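Local atomic coordinates of alpha-galactosidase (PDB entry 3A5V), a protein that probably cleaves terminal alpha-linked galactose from oligosaccharides and glycoconjugates, as a tetrameric family 27 glycoside hydrolase. Residues A[59-65]-A[110-114]; A[52-58]-A[100-105]; A[118-124]-A[157-162]; A[25-29]-A[79-83]. One frame throughout, in Å; residues are numbered along the deposited sequence.

In the fold
All four contacts lie in the beta/alpha barrel. Interaction 2 joins the loops that follow strands 47-49 and 89-95, and interaction 1 joins the first of these loops to the start of helix 111-121; both are partly buried, and they touch through Leu65 and Ile105. Interaction 1 relies on a salt bridge and a cation-pi stack, interaction 2 on hydrogen bonds to one carboxylate, with waters and mannose at its border. Interaction 3 is the more buried: it pins the end of helix 111-121 beside the entry to strand 162-165, mixing a salt bridge with backbone pairing. Interaction 4, partly buried, joins two outer helices by aliphatic side chains without hydrogen bonds and touches interaction 3 through Val80.

Interaction 1: A[59-65]-A[110-114]; sequences RESSKTL and YEDID
Arg59 meets Tyr110 and Asp114 because its CG lies opposite the carbonyl carbon (chi1 -69°) and the chain then runs straight to NE, laying the guanidinium over the Tyr110 ring. The two flat groups stack with centres 3.9 Å apart and planes 8° from parallel, NE standing over the middle of the ring. This is a cation-pi pair, and CD of Arg59 adds a CH-pi contact to the same face. CB of Leu65 backs the other side of the guanidinium.

In its own plane the guanidinium meets Asp114 end-on. NH1 of Arg59 bonds to OD1 of Asp114 at 2.8 Å, and NH2 of Arg59 to OD2 of Asp114 at 2.9 Å; both bonds are nearly straight and use syn lone pairs. NH1 of Arg59 also donates to Lys63 O, at 2.8 Å, while NH2 has Ala106 O as a further partner. Asp114 OD2 is shared with Ser107 OG, and a water joins Asp114 OD1 to Leu65 N.

Beside this polar pair, Ile113 supplies the greasy part: its CG2 lies 4.0 Å from Thr64 CG2, and its CD1 lies 4.0 Å from Lys63 CB. The loop turns back through a type I turn from Glu60 to Lys63, and Tyr110 is the N-cap of helix 111-121. Lys63 NZ bonds a polyether molecule, probably from the crystallisation liquor, in a pocket that Tyr110 and Ile113 also line.

Arginine suits its place because one flat cation can stack and bond at once; its ring partner and paired carboxylate fix its rotation, and the paired guanidinium probably favours the ionised form of Asp114.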
# COMPACT_ATOMS: atom_id res chain seq x y z
N ARG A 59 14.98 35.60 -4.44
CA ARG A 59 16.36 35.46 -3.97
C ARG A 59 17.24 36.61 -4.49
O ARG A 59 16.93 37.23 -5.51
CB ARG A 59 16.95 34.12 -4.40
CG ARG A 59 16.33 32.92 -3.70
CD ARG A 59 16.95 31.58 -4.14
NE ARG A 59 16.36 30.50 -3.35
CZ ARG A 59 16.78 30.13 -2.14
NH1 ARG A 59 17.86 30.69 -1.58
NH2 ARG A 59 16.13 29.16 -1.49
N GLU A 60 18.33 36.87 -3.77
CA GLU A 60 19.33 37.83 -4.20
C GLU A 60 20.09 37.26 -5.40
O GLU A 60 20.04 36.05 -5.68
CB GLU A 60 20.30 38.12 -3.04
CG GLU A 60 19.61 38.64 -1.76
CD GLU A 60 18.78 39.89 -2.01
OE1 GLU A 60 19.33 40.86 -2.58
OE2 GLU A 60 17.58 39.93 -1.65
N SER A 61 20.79 38.13 -6.13
CA SER A 61 21.71 37.67 -7.19
C SER A 61 22.71 36.67 -6.64
O SER A 61 23.09 35.74 -7.34
CB SER A 61 22.47 38.85 -7.81
OG SER A 61 21.58 39.61 -8.61
N SER A 62 23.11 36.88 -5.39
CA SER A 62 24.01 35.97 -4.68
C SER A 62 23.35 34.60 -4.38
O SER A 62 24.04 33.68 -3.93
CB SER A 62 24.43 36.62 -3.35
OG SER A 62 23.43 36.40 -2.35
N LYS A 63 22.04 34.48 -4.62
CA LYS A 63 21.25 33.25 -4.40
C LYS A 63 20.72 33.08 -2.97
O LYS A 63 19.93 32.17 -2.72
CB LYS A 63 22.00 31.98 -4.81
CG LYS A 63 22.22 31.81 -6.31
CD LYS A 63 22.87 30.45 -6.56
CE LYS A 63 23.37 30.33 -7.98
NZ LYS A 63 23.80 28.93 -8.27
N THR A 64 21.14 33.93 -2.04
CA THR A 64 20.56 33.86 -0.70
C THR A 64 19.13 34.40 -0.69
O THR A 64 18.73 35.18 -1.58
CB THR A 64 21.42 34.53 0.42
OG1 THR A 64 21.36 35.95 0.29
CG2 THR A 64 22.86 34.08 0.34
N LEU A 65 18.35 33.95 0.28
CA LEU A 65 16.98 34.41 0.41
C LEU A 65 16.89 35.22 1.69
O LEU A 65 17.04 34.69 2.81
CB LEU A 65 15.98 33.24 0.42
CG LEU A 65 14.50 33.63 0.48
CD1 LEU A 65 14.05 34.43 -0.76
CD2 LEU A 65 13.62 32.40 0.66
N TYR A 110 18.83 24.41 -2.69
CA TYR A 110 19.56 25.55 -2.12
C TYR A 110 19.93 25.30 -0.67
O TYR A 110 20.14 26.25 0.08
CB TYR A 110 18.70 26.83 -2.19
CG TYR A 110 18.47 27.35 -3.59
CD1 TYR A 110 17.51 26.76 -4.42
CD2 TYR A 110 19.22 28.43 -4.09
CE1 TYR A 110 17.31 27.22 -5.72
CE2 TYR A 110 19.02 28.91 -5.38
CZ TYR A 110 18.05 28.30 -6.19
OH TYR A 110 17.84 28.76 -7.47
N GLU A 111 20.03 24.03 -0.27
CA GLU A 111 20.14 23.69 1.16
C GLU A 111 21.41 24.29 1.81
O GLU A 111 21.32 24.87 2.89
CB GLU A 111 20.09 22.17 1.38
CG GLU A 111 18.76 21.49 1.00
CD GLU A 111 18.68 21.06 -0.48
OE1 GLU A 111 19.57 21.46 -1.26
OE2 GLU A 111 17.71 20.33 -0.83
N ASP A 112 22.57 24.16 1.16
CA ASP A 112 23.82 24.70 1.71
C ASP A 112 23.76 26.21 1.90
O ASP A 112 24.07 26.72 2.96
CB ASP A 112 25.03 24.33 0.83
CG ASP A 112 25.49 22.90 1.04
OD1 ASP A 112 24.97 22.22 1.96
OD2 ASP A 112 26.37 22.43 0.30
N ILE A 113 23.32 26.89 0.85
CA ILE A 113 23.17 28.34 0.85
C ILE A 113 22.21 28.83 1.95
O ILE A 113 22.53 29.76 2.69
CB ILE A 113 22.72 28.82 -0.54
CG1 ILE A 113 23.91 28.71 -1.53
CG2 ILE A 113 22.20 30.26 -0.49
CD1 ILE A 113 23.50 28.80 -3.00
N ASP A 114 21.05 28.19 2.06
CA ASP A 114 20.06 28.64 3.04
C ASP A 114 20.52 28.36 4.48
O ASP A 114 20.35 29.22 5.36
CB ASP A 114 18.67 28.05 2.75
CG ASP A 114 18.03 28.65 1.51
OD1 ASP A 114 18.61 29.59 0.90
OD2 ASP A 114 16.92 28.19 1.14
O HOH W 1 19.47 31.92 1.95

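Interaction 2: A[52-58]-A[100-105]; sequences DCWQKNE and TCGGHI. With MAN (alpha-D-mannopyranose), chain B; MAN (alpha-D-mannopyranose), chain C.
Asp52 meets Thr100, Gly102 and His104 through direct hydrogen bonds. With CG swung away from the backbone N (chi1 -154°), its carboxylate points into the type I turn from Thr100 to Gly103. OD1 of Asp52 takes two donors: Thr100 OG1 at 2.8 Å, on the syn lone pair, and His104 ND1 at 3.3 Å, which approaches 57° out of the carboxylate plane. The planes of ring and carboxylate are 90° apart. OD2 of Asp52 accepts from Gly102 N at 2.7 Å, nearly in line with its C-O bond. An asparagine here would probably turn an NH2 group on one donor, most simply Gly102 N, and hold the turn less firmly. A CB on Gly102 would run into Asp52 OD2, and one on Gly103 would jam against the preceding carbonyl.

Both segments are loops following barrel strands, on the side where beta/alpha barrels carry their active sites; a Tris molecule, probably from the crystallisation liquor, bonds to Asp52 OD2. Disulfides Cys53-Cys21 and Cys101-Cys131 stiffen these loops.

Van der Waals contact comes from Gln55, whose chain bends at chi2 and sets NE2 3.5 Å from Thr100 CG2 and OE1 3.7 Å from His104 CB.

Water-mediated links join Gln55 NE2 to Ile105 O, and Lys56 O to Ile105 N and O4 of the chain B mannose.

Sugar contacts lie at the outer end. O6 of the chain B mannose donates to Gly103 O at 2.9 Å. On the chain C mannose, O2 accepts from Asn57 ND2 at 2.8 Å and donates to Glu58 OE2 at 2.7 Å.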
# COMPACT_ATOMS: atom_id res chain seq x y z
N ASP A 52 5.95 30.44 8.41
CA ASP A 52 5.94 30.81 6.99
C ASP A 52 5.65 32.32 6.82
O ASP A 52 5.10 32.96 7.73
CB ASP A 52 4.83 30.00 6.29
CG ASP A 52 5.08 29.77 4.78
OD1 ASP A 52 6.08 30.28 4.20
OD2 ASP A 52 4.23 29.04 4.18
N CYS A 53 5.99 32.87 5.65
CA CYS A 53 5.61 34.24 5.20
C CYS A 53 6.58 35.33 5.70
O CYS A 53 6.23 36.52 5.66
CB CYS A 53 4.14 34.54 5.52
SG CYS A 53 3.31 35.63 4.33
N TRP A 54 7.78 34.94 6.12
CA TRP A 54 8.86 35.89 6.44
C TRP A 54 9.65 36.29 5.18
O TRP A 54 10.35 37.30 5.20
CB TRP A 54 9.83 35.31 7.49
CG TRP A 54 10.53 34.02 7.08
CD1 TRP A 54 10.13 32.74 7.39
CD2 TRP A 54 11.73 33.88 6.30
NE1 TRP A 54 10.99 31.83 6.85
CE2 TRP A 54 11.99 32.49 6.18
CE3 TRP A 54 12.62 34.80 5.70
CZ2 TRP A 54 13.10 31.99 5.48
CZ3 TRP A 54 13.71 34.30 4.99
CH2 TRP A 54 13.94 32.91 4.88
N GLN A 55 9.52 35.50 4.12
CA GLN A 55 10.42 35.54 2.96
C GLN A 55 10.22 36.78 2.08
O GLN A 55 9.11 37.23 1.87
CB GLN A 55 10.25 34.28 2.08
CG GLN A 55 10.60 32.95 2.77
CD GLN A 55 9.42 32.35 3.55
OE1 GLN A 55 8.44 33.03 3.83
NE2 GLN A 55 9.52 31.07 3.87
N LYS A 56 11.34 37.29 1.57
CA LYS A 56 11.33 38.24 0.46
C LYS A 56 10.81 37.52 -0.79
O LYS A 56 10.88 36.28 -0.90
CB LYS A 56 12.75 38.78 0.24
CG LYS A 56 12.85 40.05 -0.61
CD LYS A 56 14.25 40.65 -0.51
CE LYS A 56 14.46 41.72 -1.58
NZ LYS A 56 15.76 42.39 -1.35
N ASN A 57 10.27 38.29 -1.74
CA ASN A 57 9.62 37.71 -2.93
C ASN A 57 10.55 36.98 -3.90
O ASN A 57 10.10 36.13 -4.65
CB ASN A 57 8.82 38.79 -3.68
CG ASN A 57 9.72 39.79 -4.37
OD1 ASN A 57 10.60 40.38 -3.74
ND2 ASN A 57 9.53 39.98 -5.68
N GLU A 58 11.84 37.32 -3.88
CA GLU A 58 12.82 36.67 -4.74
C GLU A 58 14.17 36.58 -4.03
O GLU A 58 14.44 37.36 -3.13
CB GLU A 58 12.98 37.41 -6.09
CG GLU A 58 11.70 37.41 -6.99
CD GLU A 58 11.21 36.00 -7.41
OE1 GLU A 58 12.04 35.07 -7.58
OE2 GLU A 58 9.97 35.82 -7.59
N THR A 100 7.24 27.09 -0.27
CA THR A 100 6.69 26.73 1.03
C THR A 100 5.21 26.45 0.87
O THR A 100 4.63 26.68 -0.21
CB THR A 100 6.89 27.85 2.08
OG1 THR A 100 6.13 29.01 1.69
CG2 THR A 100 8.37 28.20 2.26
N CYS A 101 4.57 25.95 1.93
CA CYS A 101 3.14 25.68 1.87
C CYS A 101 2.34 26.94 1.57
O CYS A 101 1.29 26.87 0.91
CB CYS A 101 2.65 24.94 3.14
SG CYS A 101 3.45 23.29 3.35
N GLY A 102 2.87 28.10 1.99
CA GLY A 102 2.24 29.39 1.70
C GLY A 102 2.58 29.96 0.33
O GLY A 102 2.13 31.07 -0.01
N GLY A 103 3.38 29.23 -0.45
CA GLY A 103 3.74 29.67 -1.80
C GLY A 103 4.96 30.57 -1.92
O GLY A 103 5.21 31.15 -2.97
N HIS A 104 5.75 30.66 -0.85
CA HIS A 104 6.99 31.45 -0.86
C HIS A 104 8.20 30.61 -1.30
O HIS A 104 8.14 29.39 -1.32
CB HIS A 104 7.20 32.10 0.50
CG HIS A 104 5.99 32.87 0.94
ND1 HIS A 104 5.13 32.42 1.91
CD2 HIS A 104 5.44 34.00 0.44
CE1 HIS A 104 4.12 33.27 2.02
NE2 HIS A 104 4.29 34.24 1.15
N ILE A 105 9.29 31.28 -1.66
CA ILE A 105 10.52 30.60 -2.07
C ILE A 105 11.01 29.68 -0.95
O ILE A 105 11.10 30.10 0.20
CB ILE A 105 11.65 31.60 -2.47
CG1 ILE A 105 11.16 32.58 -3.56
CG2 ILE A 105 12.94 30.87 -2.88
CD1 ILE A 105 10.88 31.95 -4.91
C1 MAN B . 5.04 36.10 -5.78
C2 MAN B . 4.03 36.05 -4.63
C3 MAN B . 4.73 35.95 -3.27
C4 MAN B . 5.86 34.92 -3.25
C5 MAN B . 6.71 34.96 -4.53
C6 MAN B . 7.72 33.83 -4.60
O2 MAN B . 3.15 34.95 -4.78
O3 MAN B . 3.79 35.63 -2.27
O4 MAN B . 6.67 35.20 -2.13
O5 MAN B . 5.89 34.97 -5.70
O6 MAN B . 7.06 32.58 -4.72
C1 MAN C . 7.32 38.59 -8.99
C2 MAN C . 7.15 37.69 -7.75
C3 MAN C . 5.84 37.98 -6.99
C4 MAN C . 5.65 39.48 -6.77
C5 MAN C . 5.89 40.28 -8.06
C6 MAN C . 5.77 41.79 -7.84
O2 MAN C . 8.26 37.82 -6.88
O3 MAN C . 5.79 37.34 -5.73
O4 MAN C . 4.34 39.70 -6.30
O5 MAN C . 7.15 39.96 -8.64
O6 MAN C . 6.85 42.25 -7.04
O HOH W 2 12.10 29.67 2.61
O HOH W 3 9.05 34.25 -1.29

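Interaction 3: A[118-124]-A[157-162]; sequences WAKWGID and TGRPML. With NAG (2-acetamido-2-deoxy-beta-D-glucopyranose), chain D.
In the beta/alpha barrel, the contact joins two neighbouring entries into the parallel sheet: Asp124, just after helix 111-121 ends in a Schellman motif at Gly122, and the 157-162 loop leading from helix 140-156 into strand 162-165. The strands begin to pair where Leu162 N donates to Asp124 O at 2.8 Å, and Leu162 goes on to pair with Leu126.

Arg159 spans the gap. Its CG points away from the backbone N (chi1 -177°) and the chain stays extended, bringing the guanidinium across the end of the helix. NE of Arg159 donates to Ile123 O at 2.9 Å, reaching it from above the carbonyl plane. NH2 of Arg159 forms a salt bridge with OD1 of Asp124, also at 2.9 Å, the two planes turned by 45°. Gly122 CA lies over the centre of the guanidinium; at these backbone angles a CB would jam against Trp121 O, which calls for glycine. Asp124 OD2 is bonded to His84 NE2 and Ala90 N, so this buried carboxylate links three barrel elements.

Small, apolar Ala119 lets the loop come close: its CB is 3.6 Å from Thr157 CB and 4.0 Å from Met161 CE. Thr157 forms an ST turn, its OG1 accepting from Arg159 N and also bonding Leu154 O. On the outer side of this loop, the methyl carbon C8 of an N-acetylglucosamine lies 3.5 Å from Gly158 C.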
# COMPACT_ATOMS: atom_id res chain seq x y z
N TRP A 118 21.06 31.11 7.53
CA TRP A 118 20.42 31.01 8.84
C TRP A 118 21.46 31.02 9.97
O TRP A 118 21.27 31.70 10.99
CB TRP A 118 19.51 29.76 8.90
CG TRP A 118 18.43 29.79 7.83
CD1 TRP A 118 17.81 30.90 7.32
CD2 TRP A 118 17.86 28.67 7.15
NE1 TRP A 118 16.89 30.54 6.38
CE2 TRP A 118 16.90 29.17 6.25
CE3 TRP A 118 18.09 27.28 7.21
CZ2 TRP A 118 16.15 28.34 5.41
CZ3 TRP A 118 17.33 26.45 6.37
CH2 TRP A 118 16.39 26.99 5.47
N ALA A 119 22.57 30.31 9.77
CA ALA A 119 23.67 30.29 10.75
C ALA A 119 24.26 31.70 10.97
O ALA A 119 24.52 32.10 12.11
CB ALA A 119 24.75 29.32 10.32
N LYS A 120 24.42 32.45 9.89
CA LYS A 120 24.90 33.83 9.93
C LYS A 120 23.94 34.71 10.74
O LYS A 120 24.36 35.59 11.51
CB LYS A 120 25.05 34.37 8.50
CG LYS A 120 25.35 35.86 8.38
CD LYS A 120 25.26 36.32 6.91
CE LYS A 120 25.79 37.74 6.72
NZ LYS A 120 25.91 38.08 5.25
N TRP A 121 22.64 34.46 10.58
CA TRP A 121 21.63 35.19 11.32
C TRP A 121 21.56 34.83 12.80
O TRP A 121 20.94 35.56 13.58
CB TRP A 121 20.24 34.98 10.70
CG TRP A 121 20.04 35.61 9.35
CD1 TRP A 121 20.83 36.55 8.74
CD2 TRP A 121 18.96 35.34 8.46
NE1 TRP A 121 20.29 36.87 7.50
CE2 TRP A 121 19.14 36.15 7.32
CE3 TRP A 121 17.84 34.49 8.51
CZ2 TRP A 121 18.24 36.14 6.23
CZ3 TRP A 121 16.95 34.48 7.44
CH2 TRP A 121 17.16 35.30 6.32
N GLY A 122 22.19 33.72 13.20
CA GLY A 122 22.11 33.23 14.58
C GLY A 122 20.94 32.30 14.88
O GLY A 122 20.58 32.10 16.04
N ILE A 123 20.32 31.75 13.84
CA ILE A 123 19.17 30.82 13.98
C ILE A 123 19.62 29.57 14.75
O ILE A 123 20.75 29.09 14.57
CB ILE A 123 18.58 30.46 12.58
CG1 ILE A 123 17.95 31.70 11.91
CG2 ILE A 123 17.58 29.27 12.63
CD1 ILE A 123 16.71 32.29 12.64
N ASP A 124 18.76 29.08 15.65
CA ASP A 124 19.07 27.94 16.53
C ASP A 124 18.20 26.70 16.24
O ASP A 124 18.33 25.69 16.94
CB ASP A 124 18.79 28.37 17.98
CG ASP A 124 19.53 29.64 18.36
OD1 ASP A 124 20.77 29.60 18.38
OD2 ASP A 124 18.88 30.68 18.62
N THR A 157 27.61 24.17 8.71
CA THR A 157 27.76 25.57 9.14
C THR A 157 28.57 25.65 10.44
O THR A 157 29.06 26.71 10.79
CB THR A 157 26.40 26.24 9.42
OG1 THR A 157 25.83 25.66 10.60
CG2 THR A 157 25.45 26.06 8.24
N GLY A 158 28.65 24.54 11.16
CA GLY A 158 29.27 24.54 12.47
C GLY A 158 28.39 25.10 13.58
O GLY A 158 28.76 25.03 14.74
N ARG A 159 27.22 25.65 13.24
CA ARG A 159 26.32 26.18 14.26
C ARG A 159 25.28 25.12 14.65
O ARG A 159 24.56 24.61 13.78
CB ARG A 159 25.62 27.46 13.79
CG ARG A 159 24.72 28.05 14.88
CD ARG A 159 23.99 29.35 14.49
NE ARG A 159 23.28 29.87 15.66
CZ ARG A 159 23.83 30.66 16.59
NH1 ARG A 159 25.10 31.03 16.48
NH2 ARG A 159 23.13 31.07 17.63
N PRO A 160 25.19 24.80 15.95
CA PRO A 160 24.11 23.88 16.39
C PRO A 160 22.72 24.45 16.09
O PRO A 160 22.36 25.54 16.57
CB PRO A 160 24.33 23.78 17.90
CG PRO A 160 25.83 24.15 18.10
CD PRO A 160 26.03 25.24 17.08
N MET A 161 21.95 23.73 15.28
CA MET A 161 20.58 24.13 14.95
C MET A 161 19.65 22.92 15.09
O MET A 161 19.87 21.89 14.44
CB MET A 161 20.52 24.72 13.53
CG MET A 161 21.29 26.04 13.39
SD MET A 161 21.23 26.82 11.76
CE MET A 161 22.63 26.01 11.04
N LEU A 162 18.64 23.04 15.94
CA LEU A 162 17.70 21.94 16.15
C LEU A 162 16.92 21.69 14.85
O LEU A 162 16.30 22.59 14.31
CB LEU A 162 16.74 22.29 17.31
CG LEU A 162 15.94 21.12 17.90
CD1 LEU A 162 15.55 21.38 19.35
CD2 LEU A 162 14.70 20.80 17.03
C1 NAG D . 27.65 17.54 12.98
C2 NAG D . 27.37 18.15 14.37
C3 NAG D . 28.20 17.48 15.47
C4 NAG D . 28.16 15.95 15.39
C5 NAG D . 28.42 15.49 13.95
C6 NAG D . 28.30 13.98 13.74
C7 NAG D . 26.68 20.52 14.25
C8 NAG D . 27.16 21.95 14.29
N2 NAG D . 27.63 19.59 14.39
O3 NAG D . 27.77 17.90 16.75
O4 NAG D . 29.18 15.44 16.24
O5 NAG D . 27.51 16.13 13.06
O6 NAG D . 27.08 13.55 14.31
O7 NAG D . 25.47 20.27 14.10
O HOH W 4 22.51 27.42 18.35

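Interaction 4: A[25-29]-A[79-83]; sequences EQLIL and LVDDI
Leu79 is the bump that fills the hollow between Glu25 and, one turn further on, Ile28 and Leu29. Its CG points away from the backbone N (chi1 175°), which sends the forked tip into the neighbouring helix. One branch, CD1 of Leu79, rests 4.0 Å from Glu25 O and 4.2 Å from Leu29 CD1; the other, CD2 of Leu79, meets Ile28 CD1 at 4.0 Å, the two chains crossing at about a right angle. An alanine here would probably open a gap in that hollow and leave Ile28 CD1 without the methyl it rests on.

Ile28 answers in kind. Its CG2 fits between Leu79 and Ile83, 4.0 Å from Ile83 CD1, and a beta-branched residue suits this spot because it offers a methyl close to the backbone as well as a longer arm. CD1 of Leu29 lies against Asp82 CB at 3.5 Å, beside Leu79, so the aspartate contributes its methylene here. The acidic ends of Glu25 and Asp82 both turn to Arg74, which bridges the two helices by salt bridges.

The axes of the segments 25-29 and 79-83 approach to 10.7 Å, 10° from parallel, as expected for successive helices of a beta/alpha barrel. Helix 25-38 leads from strand 11-14 to strand 47-49 and helix 76-85 from there to strand 89-95; Ile28 rests inward on Ile50 and Phe72, while Val80 packs against the end of helix 111-121.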
# COMPACT_ATOMS: atom_id res chain seq x y z
N GLU A 25 8.50 41.92 12.41
CA GLU A 25 9.49 42.10 13.47
C GLU A 25 8.88 42.49 14.82
O GLU A 25 9.24 41.90 15.84
CB GLU A 25 10.52 43.15 13.02
CG GLU A 25 11.44 43.60 14.12
CD GLU A 25 12.41 44.62 13.62
OE1 GLU A 25 12.00 45.76 13.32
OE2 GLU A 25 13.59 44.26 13.54
N GLN A 26 7.96 43.46 14.82
CA GLN A 26 7.43 43.98 16.08
C GLN A 26 6.54 42.99 16.83
O GLN A 26 6.60 42.91 18.06
CB GLN A 26 6.68 45.32 15.90
CG GLN A 26 6.51 46.10 17.24
CD GLN A 26 7.82 46.25 18.03
OE1 GLN A 26 8.79 46.85 17.55
NE2 GLN A 26 7.86 45.68 19.25
N LEU A 27 5.72 42.26 16.08
CA LEU A 27 4.86 41.23 16.67
C LEU A 27 5.69 40.11 17.28
O LEU A 27 5.38 39.61 18.37
CB LEU A 27 3.87 40.68 15.63
CG LEU A 27 2.86 41.70 15.08
CD1 LEU A 27 2.21 41.16 13.80
CD2 LEU A 27 1.81 42.10 16.12
N ILE A 28 6.75 39.71 16.59
CA ILE A 28 7.64 38.66 17.11
C ILE A 28 8.32 39.14 18.41
O ILE A 28 8.38 38.42 19.40
CB ILE A 28 8.69 38.23 16.07
CG1 ILE A 28 7.99 37.48 14.91
CG2 ILE A 28 9.80 37.32 16.72
CD1 ILE A 28 8.79 37.45 13.62
N LEU A 29 8.82 40.38 18.38
CA LEU A 29 9.51 40.93 19.55
C LEU A 29 8.56 41.09 20.74
O LEU A 29 8.94 40.77 21.86
CB LEU A 29 10.19 42.27 19.18
CG LEU A 29 11.40 42.75 19.99
CD1 LEU A 29 12.40 41.65 20.34
CD2 LEU A 29 12.06 43.88 19.21
N LEU A 79 16.90 41.10 14.82
CA LEU A 79 15.78 40.52 15.57
C LEU A 79 16.22 39.29 16.38
O LEU A 79 15.84 39.13 17.54
CB LEU A 79 14.60 40.16 14.62
CG LEU A 79 13.41 39.43 15.24
CD1 LEU A 79 12.80 40.21 16.44
CD2 LEU A 79 12.34 39.13 14.18
N VAL A 80 17.01 38.41 15.77
CA VAL A 80 17.55 37.23 16.49
C VAL A 80 18.42 37.68 17.68
O VAL A 80 18.35 37.10 18.76
CB VAL A 80 18.32 36.29 15.55
CG1 VAL A 80 19.10 35.25 16.33
CG2 VAL A 80 17.36 35.63 14.54
N ASP A 81 19.21 38.73 17.48
CA ASP A 81 20.01 39.30 18.59
C ASP A 81 19.14 39.76 19.76
O ASP A 81 19.48 39.53 20.92
CB ASP A 81 20.86 40.50 18.09
CG ASP A 81 22.01 40.09 17.18
OD1 ASP A 81 22.46 38.91 17.16
OD2 ASP A 81 22.48 40.99 16.47
N ASP A 82 18.01 40.40 19.45
CA ASP A 82 17.03 40.82 20.47
C ASP A 82 16.41 39.64 21.22
O ASP A 82 16.22 39.68 22.43
CB ASP A 82 15.91 41.67 19.84
CG ASP A 82 16.38 43.06 19.43
OD1 ASP A 82 17.41 43.52 19.96
OD2 ASP A 82 15.73 43.68 18.57
N ILE A 83 16.08 38.58 20.47
CA ILE A 83 15.60 37.32 21.04
C ILE A 83 16.66 36.66 21.95
O ILE A 83 16.37 36.27 23.09
CB ILE A 83 15.12 36.35 19.90
CG1 ILE A 83 13.87 36.93 19.21
CG2 ILE A 83 14.86 34.93 20.45
CD1 ILE A 83 13.50 36.25 17.85